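Local coordinates for protein cysteine desulfurase (Fervidobacterium islandicum, PDB 6A6E) that catalyses the pyridoxal-phosphate-dependent removal of sulfur from cysteine, probably supplying the Suf system that builds iron-sulfur clusters, at residues D55-L58 / Y59-N63; A82-K85 / V86-F89; W140-L143 / S144-G148; F276-L279 / P280-F283. All coordinates share one frame; numbering follows the deposited sequence.

Interaction 1 (D55-L58 / Y59-N63); sequences DFYL and YHYSN
The carboxylate of D55 reaches forward to both Y59 and H60. OD2 lies at the edge of the imidazole, 3.3 Å from H60 CD2, with the two planes 52° apart, while OD1 approaches the phenol ring at Y59 CD2. A water donates to D55 OD1 and also bonds H60 NE2 (2.9 Å), bridging the two side chains; with E74 on ND1 and D55 near by through water, the imidazole may lean toward its charged form. D55 O accepts Y59 N at 2.9 Å. F56 O takes H60 N in turn. With CG anti to the backbone N (chi1 -178°), the F56 ring packs against H60, CD1 near H60 CB and CE1 3.5 Å from H60 O. F56 CE2 also sits at the edge of the Y61 ring, 4.1 Å from CD1. Y57 meets that tyrosine more loosely, and its hydroxyl bonds T241 of the second subunit, while Y61 OH bonds S42 there. L58 adds its CB beside Y59 CD2. This is the C-terminal end of helix 47-59, where H60 departs from helical geometry and tyrosines carry the chain onto the dimer interface.

Interaction 2 (A82-K85 / V86-F89); sequences AREK and VANF
E84 and N88 meet one turn apart on the outer side of helix 70-90. With CG anti to the backbone N and the chain bent at chi2 (76°), the glutamate turns its carboxylate along the helix toward N88, whose amide plane stands 67° from it. OE1 comes to 3.6 Å from N88 OD1, two acceptors near each other, so proximity and not a bond relates these groups. The amide carbon N88 CG also lies 3.3 Å from E84 O.

The carbonyls of A82-K85 each accept an N-H from V86-F89. V86 N bonds A82 O, A87 N bonds R83 O, N88 N bonds E84 O and F89 N bonds K85 O, all i to i+4; the shortest is N88 N to E84 O, at 2.8 Å. Smaller contacts fill in around these carbonyls: V86 CG2 rests 3.6 Å from A82 O and A87 CB 3.5 Å from R83 O.

The charged side chains find their partners elsewhere. R83 forms salt bridges with E284 and with E80, and its NH1 also bonds the carbonyl of I97; K85 NZ, on a chain extended beyond CG, forms a salt bridge with D301 of helix 290-306. V86 and F89 pack on I300 of that helix, and A87 on I97. The arrangement is that of a regular amphipathic alpha-helix, its buried side laid against strand 97-100 and helix 290-306 and its E84-N88 side exposed.

Interaction 3 (W140-L143 / S144-G148); sequences WVRL and SKFYG
L143 O is gripped by two backbone donors, F146 N and Y147 N, both at 2.9 Å. The second bond runs almost straight on from the carbonyl, whereas F146 N stands well above the carbonyl plane, so the same oxygen closes both an i+3 and an i+4 turn. An i+3 bond also joins K145 N to R142 O, which shows the helix tightening toward its end. S144 is held twice: its N bonds W140 O, and its OG donates to V141 O at 2.7 Å, the torsion chi1 71° swinging the hydroxyl back over the preceding turn.

On one flank L143 and Y147 project together from the helix, with L143 CD2 4.1 Å from Y147 CE2; both lean on helix 103-116, where N112 takes the tyrosine hydroxyl. On another, the bent R142 chain brings NE to the edge of the F146 ring, in its plane and 3.8 Å from CE1, the guanidinium turned 61° from that ring. K145 doubles back so that its NZ shares a water with R142, at 3.1 Å from the lysine and more weakly from R142 NH1. Both basic groups reach the second subunit, R142 in a salt bridge with its E257 and K145 NZ in a hydrogen bond to the carbonyl of its E272.

G148, the first residue beyond the helix, has positive phi (86°), its N bonded to S144 O. The whole is the C-terminal part of the crossover helix in the beta-alpha-beta unit formed by strand 125-129, helix 138-147 and strand 150-154.

Interaction 4 (F276-L279 / P280-F283); sequences FNVL and PYRF
L279 lies alongside F283, its CD2 meeting the edge of the phenyl ring 3.4 Å from CE2. The same methyl sits over one face of the R282 guanidinium, so leucine backs a flat charged group as well as an aromatic one. R282 in turn holds the chain before the turn side-on: NE and NH2 both donate to N277 O, each at 3.0 Å. NE lies nearly in line with the carbonyl bond, NH2 comes in at a tilt, and the oxygen sits at the guanidinium edge, slightly out of its plane. The arginine starts extended, with CG anti to the backbone N (chi1 179°), and bends at chi3 to bring the group there; on the way its CG covers the centre of one F283 face at a height of 3.8 Å.

A cis peptide joins L279 to P280, and V278-Y281 folds as a type VIa turn. P280 CD rests over the centre of one face of the Y281 ring, while the V278 side chain lies beside Y281, CG2 4.1 Å from Y281 CD2. R282 N bonds V278 O at 2.9 Å to close the loop. N277 ND2 approaches Y281 CB but bonds the carbonyl of E264, whereas N277 OD1 accepts V278 N.

Outside the loop, F276 packs on R142 of the second subunit. The chemistry implies a turn held largely by its own polar atoms, with E264 and R83 contributing from outside: two N-H groups of one arginine, probably cationic, would polarise the N277 carbonyl and hold that peptide's orientation, beside the buried L279 and P280.

In the fold
Interaction 2 lies nearest the chain's centre, while interactions 1, 3 and 4 sit farther out, though each mixes buried and more open residues. Interactions 2 and 4 touch: R83 CZ meets P280 CG at 3.4 Å, so the cis-proline loop rests on helix 70-90. That helix also serves interaction 1 through E74. Interactions 1 and 3 both end helices against the second subunit, the first with tyrosine hydroxyls among others and the other with basic groups; F276 of interaction 4 packs on R142 of the neighbouring subunit, so interactions 3 and 4 meet across the dimer. Regular i to i+4 bonding dominates interaction 2, whereas interaction 4 pairs one such bond with an arginine-carbonyl grip.

Interaction 1 (D55-L58 / Y59-N63)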
loop_
_atom_site.group_PDB
_atom_site.type_symbol
_atom_site.label_atom_id
_atom_site.label_comp_id
_atom_site.label_asym_id
_atom_site.label_seq_id
_atom_site.Cartn_x
_atom_site.Cartn_y
_atom_site.Cartn_z
ATOM N N ASP A 55 14.314 -7.520 -11.285
ATOM C CA ASP A 55 14.126 -7.981 -12.654
ATOM C C ASP A 55 12.680 -7.701 -13.156
ATOM O O ASP A 55 12.468 -7.277 -14.284
ATOM C CB ASP A 55 14.462 -9.478 -12.759
ATOM C CG ASP A 55 14.028 -10.098 -14.104
ATOM O OD1 ASP A 55 14.765 -9.934 -15.079
ATOM O OD2 ASP A 55 12.922 -10.720 -14.191
ATOM N N PHE A 56 11.700 -7.920 -12.279
ATOM C CA PHE A 56 10.349 -7.622 -12.607
ATOM C C PHE A 56 10.127 -6.108 -12.884
ATOM O O PHE A 56 9.618 -5.758 -13.940
ATOM C CB PHE A 56 9.398 -8.139 -11.521
ATOM C CG PHE A 56 7.958 -7.887 -11.853
ATOM C CD1 PHE A 56 7.284 -8.729 -12.736
ATOM C CD2 PHE A 56 7.294 -6.782 -11.339
ATOM C CE1 PHE A 56 5.932 -8.476 -13.083
ATOM C CE2 PHE A 56 5.966 -6.532 -11.659
ATOM C CZ PHE A 56 5.290 -7.403 -12.535
ATOM N N TYR A 57 10.578 -5.233 -11.978
ATOM C CA TYR A 57 10.473 -3.781 -12.152
ATOM C C TYR A 57 11.142 -3.312 -13.421
ATOM O O TYR A 57 10.662 -2.350 -14.078
ATOM C CB TYR A 57 11.120 -3.011 -10.970
ATOM C CG TYR A 57 10.228 -2.575 -9.792
ATOM C CD1 TYR A 57 8.996 -1.933 -9.994
ATOM C CD2 TYR A 57 10.659 -2.728 -8.461
ATOM C CE1 TYR A 57 8.218 -1.519 -8.924
ATOM C CE2 TYR A 57 9.890 -2.291 -7.388
ATOM C CZ TYR A 57 8.669 -1.661 -7.652
ATOM O OH TYR A 57 7.898 -1.261 -6.621
ATOM N N LEU A 58 12.304 -3.915 -13.740
ATOM C CA LEU A 58 13.142 -3.345 -14.807
ATOM C C LEU A 58 12.758 -3.930 -16.178
ATOM O O LEU A 58 12.920 -3.259 -17.161
ATOM C CB LEU A 58 14.645 -3.530 -14.527
ATOM C CG LEU A 58 15.204 -2.739 -13.346
ATOM C CD1 LEU A 58 16.656 -3.097 -13.053
ATOM C CD2 LEU A 58 15.027 -1.222 -13.587
ATOM N N TYR A 59 12.235 -5.147 -16.236
ATOM C CA TYR A 59 12.027 -5.823 -17.526
ATOM C C TYR A 59 10.602 -6.337 -17.802
ATOM O O TYR A 59 10.272 -6.627 -18.987
ATOM C CB TYR A 59 13.043 -6.983 -17.699
ATOM C CG TYR A 59 14.528 -6.548 -17.777
ATOM C CD1 TYR A 59 15.056 -5.967 -18.946
ATOM C CD2 TYR A 59 15.366 -6.681 -16.704
ATOM C CE1 TYR A 59 16.413 -5.554 -19.030
ATOM C CE2 TYR A 59 16.735 -6.316 -16.786
ATOM C CZ TYR A 59 17.240 -5.747 -17.961
ATOM O OH TYR A 59 18.552 -5.347 -18.043
ATOM N N HIS A 60 9.761 -6.458 -16.777
ATOM C CA HIS A 60 8.456 -7.114 -16.974
ATOM C C HIS A 60 7.275 -6.291 -16.475
ATOM O O HIS A 60 6.268 -6.824 -16.148
ATOM C CB HIS A 60 8.440 -8.478 -16.359
ATOM C CG HIS A 60 9.511 -9.364 -16.927
ATOM N ND1 HIS A 60 9.432 -9.888 -18.199
ATOM C CD2 HIS A 60 10.739 -9.700 -16.451
ATOM C CE1 HIS A 60 10.543 -10.559 -18.453
ATOM N NE2 HIS A 60 11.358 -10.452 -17.417
ATOM N N TYR A 61 7.431 -4.988 -16.456
ATOM C CA TYR A 61 6.537 -4.129 -15.656
ATOM C C TYR A 61 5.656 -3.250 -16.517
ATOM O O TYR A 61 6.127 -2.666 -17.467
ATOM C CB TYR A 61 7.368 -3.237 -14.727
ATOM C CG TYR A 61 6.481 -2.257 -14.020
ATOM C CD1 TYR A 61 5.810 -2.637 -12.872
ATOM C CD2 TYR A 61 6.180 -1.022 -14.574
ATOM C CE1 TYR A 61 4.940 -1.773 -12.250
ATOM C CE2 TYR A 61 5.304 -0.167 -13.964
ATOM C CZ TYR A 61 4.705 -0.557 -12.788
ATOM O OH TYR A 61 3.809 0.252 -12.134
ATOM N N SER A 62 4.382 -3.174 -16.161
ATOM C CA SER A 62 3.437 -2.210 -16.650
ATOM C C SER A 62 2.210 -2.344 -15.783
ATOM O O SER A 62 2.152 -3.210 -14.972
ATOM C CB SER A 62 2.959 -2.521 -18.074
ATOM O OG SER A 62 3.869 -2.081 -19.023
ATOM N N ASN A 63 1.207 -1.500 -15.986
ATOM C CA ASN A 63 -0.008 -1.621 -15.194
ATOM C C ASN A 63 -0.786 -2.813 -15.723
ATOM O O ASN A 63 -0.627 -3.224 -16.880
ATOM C CB ASN A 63 -0.841 -0.344 -15.199
ATOM C CG ASN A 63 -1.635 -0.186 -13.881
ATOM O OD1 ASN A 63 -1.965 -1.214 -13.206
ATOM N ND2 ASN A 63 -1.928 1.064 -13.494
HETATM O O HOH W 1 14.238 -10.905 -17.372
#

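Interaction 2 (A82-K85 / V86-F89)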
loop_
_atom_site.group_PDB
_atom_site.type_symbol
_atom_site.label_atom_id
_atom_site.label_comp_id
_atom_site.label_asym_id
_atom_site.label_seq_id
_atom_site.Cartn_x
_atom_site.Cartn_y
_atom_site.Cartn_z
ATOM N N ALA A 82 1.014 -14.655 -8.562
ATOM C CA ALA A 82 1.310 -14.400 -7.159
ATOM C C ALA A 82 0.091 -14.674 -6.263
ATOM O O ALA A 82 0.258 -15.248 -5.180
ATOM C CB ALA A 82 1.836 -13.003 -6.961
ATOM N N ARG A 83 -1.105 -14.271 -6.701
ATOM C CA ARG A 83 -2.315 -14.485 -5.942
ATOM C C ARG A 83 -2.478 -15.991 -5.667
ATOM O O ARG A 83 -2.859 -16.431 -4.540
ATOM C CB ARG A 83 -3.558 -13.952 -6.678
ATOM C CG ARG A 83 -4.820 -13.928 -5.815
ATOM C CD ARG A 83 -6.105 -13.637 -6.595
ATOM N NE ARG A 83 -5.998 -12.413 -7.402
ATOM C CZ ARG A 83 -6.046 -11.155 -6.949
ATOM N NH1 ARG A 83 -6.213 -10.881 -5.644
ATOM N NH2 ARG A 83 -5.930 -10.148 -7.801
ATOM N N GLU A 84 -2.194 -16.775 -6.706
ATOM C CA GLU A 84 -2.307 -18.233 -6.600
ATOM C C GLU A 84 -1.292 -18.867 -5.622
ATOM O O GLU A 84 -1.613 -19.799 -4.854
ATOM C CB GLU A 84 -2.288 -18.824 -8.022
ATOM C CG GLU A 84 -2.175 -20.359 -8.106
ATOM C CD GLU A 84 -3.466 -21.156 -7.774
ATOM O OE1 GLU A 84 -3.504 -22.374 -8.127
ATOM O OE2 GLU A 84 -4.431 -20.605 -7.172
ATOM N N LYS A 85 -0.071 -18.383 -5.638
ATOM C CA LYS A 85 0.923 -18.857 -4.665
ATOM C C LYS A 85 0.484 -18.584 -3.228
ATOM O O LYS A 85 0.672 -19.439 -2.355
ATOM C CB LYS A 85 2.272 -18.224 -4.897
ATOM C CG LYS A 85 2.852 -18.514 -6.256
ATOM C CD LYS A 85 4.138 -17.707 -6.463
ATOM C CE LYS A 85 4.672 -17.814 -7.908
ATOM N NZ LYS A 85 5.935 -17.101 -8.144
ATOM N N VAL A 86 -0.157 -17.432 -2.996
ATOM C CA VAL A 86 -0.620 -17.085 -1.659
ATOM C C VAL A 86 -1.824 -18.010 -1.302
ATOM O O VAL A 86 -1.940 -18.500 -0.177
ATOM C CB VAL A 86 -1.003 -15.584 -1.549
ATOM C CG1 VAL A 86 -1.777 -15.314 -0.299
ATOM C CG2 VAL A 86 0.238 -14.698 -1.657
ATOM N N ALA A 87 -2.732 -18.198 -2.244
ATOM C CA ALA A 87 -3.880 -19.061 -2.021
ATOM C C ALA A 87 -3.371 -20.487 -1.702
ATOM O O ALA A 87 -3.845 -21.086 -0.761
ATOM C CB ALA A 87 -4.814 -19.076 -3.254
ATOM N N ASN A 88 -2.392 -20.995 -2.437
ATOM C CA ASN A 88 -1.919 -22.372 -2.154
ATOM C C ASN A 88 -1.246 -22.419 -0.788
ATOM O O ASN A 88 -1.383 -23.370 -0.087
ATOM C CB ASN A 88 -0.923 -22.898 -3.183
ATOM C CG ASN A 88 -1.558 -23.114 -4.585
ATOM O OD1 ASN A 88 -2.781 -23.157 -4.738
ATOM N ND2 ASN A 88 -0.709 -23.204 -5.604
ATOM N N PHE A 89 -0.536 -21.369 -0.412
ATOM C CA PHE A 89 0.134 -21.331 0.891
ATOM C C PHE A 89 -0.824 -21.397 2.068
ATOM O O PHE A 89 -0.436 -21.883 3.150
ATOM C CB PHE A 89 0.894 -20.020 0.981
ATOM C CG PHE A 89 1.779 -19.896 2.178
ATOM C CD1 PHE A 89 2.902 -20.687 2.298
ATOM C CD2 PHE A 89 1.537 -18.923 3.137
ATOM C CE1 PHE A 89 3.732 -20.550 3.385
ATOM C CE2 PHE A 89 2.419 -18.737 4.197
ATOM C CZ PHE A 89 3.509 -19.555 4.321
#

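Interaction 3 (W140-L143 / S144-G148)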
loop_
_atom_site.group_PDB
_atom_site.type_symbol
_atom_site.label_atom_id
_atom_site.label_comp_id
_atom_site.label_asym_id
_atom_site.label_seq_id
_atom_site.Cartn_x
_atom_site.Cartn_y
_atom_site.Cartn_z
ATOM N N TRP A 140 -11.888 -1.069 16.115
ATOM C CA TRP A 140 -13.115 -1.475 16.786
ATOM C C TRP A 140 -13.552 -0.425 17.825
ATOM O O TRP A 140 -14.658 0.032 17.785
ATOM C CB TRP A 140 -12.929 -2.849 17.456
ATOM C CG TRP A 140 -12.489 -3.948 16.516
ATOM C CD1 TRP A 140 -11.271 -4.569 16.510
ATOM C CD2 TRP A 140 -13.256 -4.586 15.498
ATOM N NE1 TRP A 140 -11.210 -5.488 15.497
ATOM C CE2 TRP A 140 -12.439 -5.557 14.906
ATOM C CE3 TRP A 140 -14.554 -4.436 15.027
ATOM C CZ2 TRP A 140 -12.877 -6.345 13.843
ATOM C CZ3 TRP A 140 -14.989 -5.246 14.029
ATOM C CH2 TRP A 140 -14.155 -6.181 13.451
ATOM N N VAL A 141 -12.641 0.011 18.682
ATOM C CA VAL A 141 -12.992 0.928 19.761
ATOM C C VAL A 141 -13.370 2.282 19.185
ATOM O O VAL A 141 -14.428 2.831 19.516
ATOM C CB VAL A 141 -11.838 1.082 20.726
ATOM C CG1 VAL A 141 -12.060 2.228 21.682
ATOM C CG2 VAL A 141 -11.561 -0.253 21.423
ATOM N N ARG A 142 -12.588 2.816 18.249
ATOM C CA ARG A 142 -12.959 4.088 17.649
ATOM C C ARG A 142 -14.207 4.018 16.757
ATOM O O ARG A 142 -15.101 4.880 16.841
ATOM C CB ARG A 142 -11.827 4.702 16.827
ATOM C CG ARG A 142 -12.176 6.112 16.276
ATOM C CD ARG A 142 -12.476 7.090 17.420
ATOM N NE ARG A 142 -12.602 8.453 16.969
ATOM C CZ ARG A 142 -12.623 9.516 17.784
ATOM N NH1 ARG A 142 -12.620 9.390 19.110
ATOM N NH2 ARG A 142 -12.628 10.727 17.267
ATOM N N LEU A 143 -14.286 3.034 15.874
ATOM C CA LEU A 143 -15.445 2.984 15.034
ATOM C C LEU A 143 -16.772 2.625 15.759
ATOM O O LEU A 143 -17.860 2.982 15.231
ATOM C CB LEU A 143 -15.257 2.176 13.768
ATOM C CG LEU A 143 -14.268 2.745 12.729
ATOM C CD1 LEU A 143 -13.963 1.656 11.730
ATOM C CD2 LEU A 143 -14.790 3.972 12.042
ATOM N N SER A 144 -16.688 2.037 16.963
ATOM C CA SER A 144 -17.920 1.808 17.783
ATOM C C SER A 144 -18.628 3.160 18.049
ATOM O O SER A 144 -19.851 3.230 18.058
ATOM C CB SER A 144 -17.614 1.078 19.065
ATOM O OG SER A 144 -16.913 1.903 19.997
ATOM N N LYS A 145 -17.851 4.239 18.128
ATOM C CA LYS A 145 -18.410 5.574 18.332
ATOM C C LYS A 145 -19.142 6.114 17.112
ATOM O O LYS A 145 -19.939 6.973 17.287
ATOM C CB LYS A 145 -17.356 6.560 18.768
ATOM C CG LYS A 145 -16.423 6.033 19.851
ATOM C CD LYS A 145 -17.038 5.977 21.237
ATOM C CE LYS A 145 -16.243 5.062 22.155
ATOM N NZ LYS A 145 -14.836 5.466 22.481
ATOM N N PHE A 146 -18.903 5.608 15.902
ATOM C CA PHE A 146 -19.580 6.068 14.690
ATOM C C PHE A 146 -20.697 5.120 14.295
ATOM O O PHE A 146 -21.679 5.554 13.725
ATOM C CB PHE A 146 -18.607 6.234 13.466
ATOM C CG PHE A 146 -17.621 7.367 13.619
ATOM C CD1 PHE A 146 -16.474 7.195 14.347
ATOM C CD2 PHE A 146 -17.884 8.611 13.094
ATOM C CE1 PHE A 146 -15.580 8.222 14.561
ATOM C CE2 PHE A 146 -16.991 9.672 13.296
ATOM C CZ PHE A 146 -15.846 9.474 14.035
ATOM N N TYR A 147 -20.522 3.815 14.488
ATOM C CA TYR A 147 -21.503 2.888 14.014
ATOM C C TYR A 147 -22.402 2.326 15.145
ATOM O O TYR A 147 -23.369 1.666 14.840
ATOM C CB TYR A 147 -20.865 1.755 13.220
ATOM C CG TYR A 147 -20.147 2.108 11.893
ATOM C CD1 TYR A 147 -20.823 2.610 10.762
ATOM C CD2 TYR A 147 -18.790 1.872 11.769
ATOM C CE1 TYR A 147 -20.125 2.886 9.576
ATOM C CE2 TYR A 147 -18.112 2.122 10.611
ATOM C CZ TYR A 147 -18.748 2.643 9.511
ATOM O OH TYR A 147 -17.925 2.854 8.381
ATOM N N GLY A 148 -22.047 2.554 16.403
ATOM C CA GLY A 148 -22.844 2.146 17.567
ATOM C C GLY A 148 -22.697 0.739 18.151
ATOM O O GLY A 148 -23.412 0.403 19.121
HETATM O O HOH W 2 -12.398 6.722 21.109
#

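Interaction 4 (F276-L279 / P280-F283)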
loop_
_atom_site.group_PDB
_atom_site.type_symbol
_atom_site.label_atom_id
_atom_site.label_comp_id
_atom_site.label_asym_id
_atom_site.label_seq_id
_atom_site.Cartn_x
_atom_site.Cartn_y
_atom_site.Cartn_z
ATOM N N PHE A 276 -20.346 -3.665 -9.312
ATOM C CA PHE A 276 -19.008 -4.128 -8.941
ATOM C C PHE A 276 -18.582 -5.321 -9.737
ATOM O O PHE A 276 -19.394 -6.057 -10.243
ATOM C CB PHE A 276 -18.983 -4.453 -7.469
ATOM C CG PHE A 276 -19.373 -3.302 -6.583
ATOM C CD1 PHE A 276 -18.794 -2.035 -6.736
ATOM C CD2 PHE A 276 -20.316 -3.496 -5.549
ATOM C CE1 PHE A 276 -19.198 -0.992 -5.950
ATOM C CE2 PHE A 276 -20.686 -2.450 -4.748
ATOM C CZ PHE A 276 -20.110 -1.220 -4.919
ATOM N N ASN A 277 -17.287 -5.483 -9.893
ATOM C CA ASN A 277 -16.683 -6.616 -10.563
ATOM C C ASN A 277 -16.864 -7.903 -9.709
ATOM O O ASN A 277 -17.332 -7.851 -8.579
ATOM C CB ASN A 277 -15.201 -6.278 -10.756
ATOM C CG ASN A 277 -14.583 -6.926 -11.926
ATOM O OD1 ASN A 277 -15.088 -7.959 -12.424
ATOM N ND2 ASN A 277 -13.390 -6.400 -12.333
ATOM N N VAL A 278 -16.497 -9.026 -10.277
ATOM C CA VAL A 278 -16.465 -10.311 -9.551
ATOM C C VAL A 278 -15.295 -10.384 -8.567
ATOM O O VAL A 278 -14.433 -9.495 -8.568
ATOM C CB VAL A 278 -16.360 -11.497 -10.549
ATOM C CG1 VAL A 278 -17.548 -11.442 -11.523
ATOM C CG2 VAL A 278 -15.059 -11.513 -11.340
ATOM N N LEU A 279 -15.252 -11.451 -7.776
ATOM C CA LEU A 279 -14.173 -11.719 -6.801
ATOM C C LEU A 279 -12.962 -12.158 -7.562
ATOM O O LEU A 279 -13.109 -12.838 -8.557
ATOM C CB LEU A 279 -14.530 -12.869 -5.838
ATOM C CG LEU A 279 -15.724 -12.679 -4.894
ATOM C CD1 LEU A 279 -15.814 -13.800 -3.869
ATOM C CD2 LEU A 279 -15.686 -11.374 -4.185
ATOM N N PRO A 280 -11.751 -11.821 -7.135
ATOM C CA PRO A 280 -11.397 -10.992 -5.967
ATOM C C PRO A 280 -11.326 -9.487 -6.260
ATOM O O PRO A 280 -11.123 -8.662 -5.357
ATOM C CB PRO A 280 -9.960 -11.456 -5.684
ATOM C CG PRO A 280 -9.390 -11.830 -7.026
ATOM C CD PRO A 280 -10.567 -12.421 -7.776
ATOM N N TYR A 281 -11.512 -9.155 -7.524
ATOM C CA TYR A 281 -11.243 -7.822 -8.080
ATOM C C TYR A 281 -12.161 -6.773 -7.498
ATOM O O TYR A 281 -11.808 -5.577 -7.396
ATOM C CB TYR A 281 -11.387 -7.858 -9.612
ATOM C CG TYR A 281 -10.643 -8.992 -10.300
ATOM C CD1 TYR A 281 -9.241 -9.128 -10.183
ATOM C CD2 TYR A 281 -11.327 -9.944 -11.049
ATOM C CE1 TYR A 281 -8.591 -10.181 -10.774
ATOM C CE2 TYR A 281 -10.657 -10.995 -11.662
ATOM C CZ TYR A 281 -9.302 -11.088 -11.525
ATOM O OH TYR A 281 -8.679 -12.125 -12.146
ATOM N N ARG A 282 -13.353 -7.209 -7.107
ATOM C CA ARG A 282 -14.257 -6.375 -6.320
ATOM C C ARG A 282 -13.642 -5.613 -5.150
ATOM O O ARG A 282 -14.139 -4.509 -4.782
ATOM C CB ARG A 282 -15.398 -7.250 -5.794
ATOM C CG ARG A 282 -16.402 -6.544 -4.933
ATOM C CD ARG A 282 -17.521 -7.518 -4.499
ATOM N NE ARG A 282 -18.151 -7.963 -5.706
ATOM C CZ ARG A 282 -19.039 -8.942 -5.804
ATOM N NH1 ARG A 282 -19.453 -9.636 -4.729
ATOM N NH2 ARG A 282 -19.494 -9.223 -7.017
ATOM N N PHE A 283 -12.624 -6.205 -4.518
ATOM C CA PHE A 283 -12.042 -5.650 -3.316
ATOM C C PHE A 283 -10.636 -5.083 -3.507
ATOM O O PHE A 283 -9.969 -4.781 -2.517
ATOM C CB PHE A 283 -12.052 -6.682 -2.187
ATOM C CG PHE A 283 -13.435 -7.159 -1.855
ATOM C CD1 PHE A 283 -14.316 -6.304 -1.276
ATOM C CD2 PHE A 283 -13.873 -8.406 -2.232
ATOM C CE1 PHE A 283 -15.594 -6.679 -0.992
ATOM C CE2 PHE A 283 -15.174 -8.814 -1.952
ATOM C CZ PHE A 283 -16.046 -7.939 -1.331
#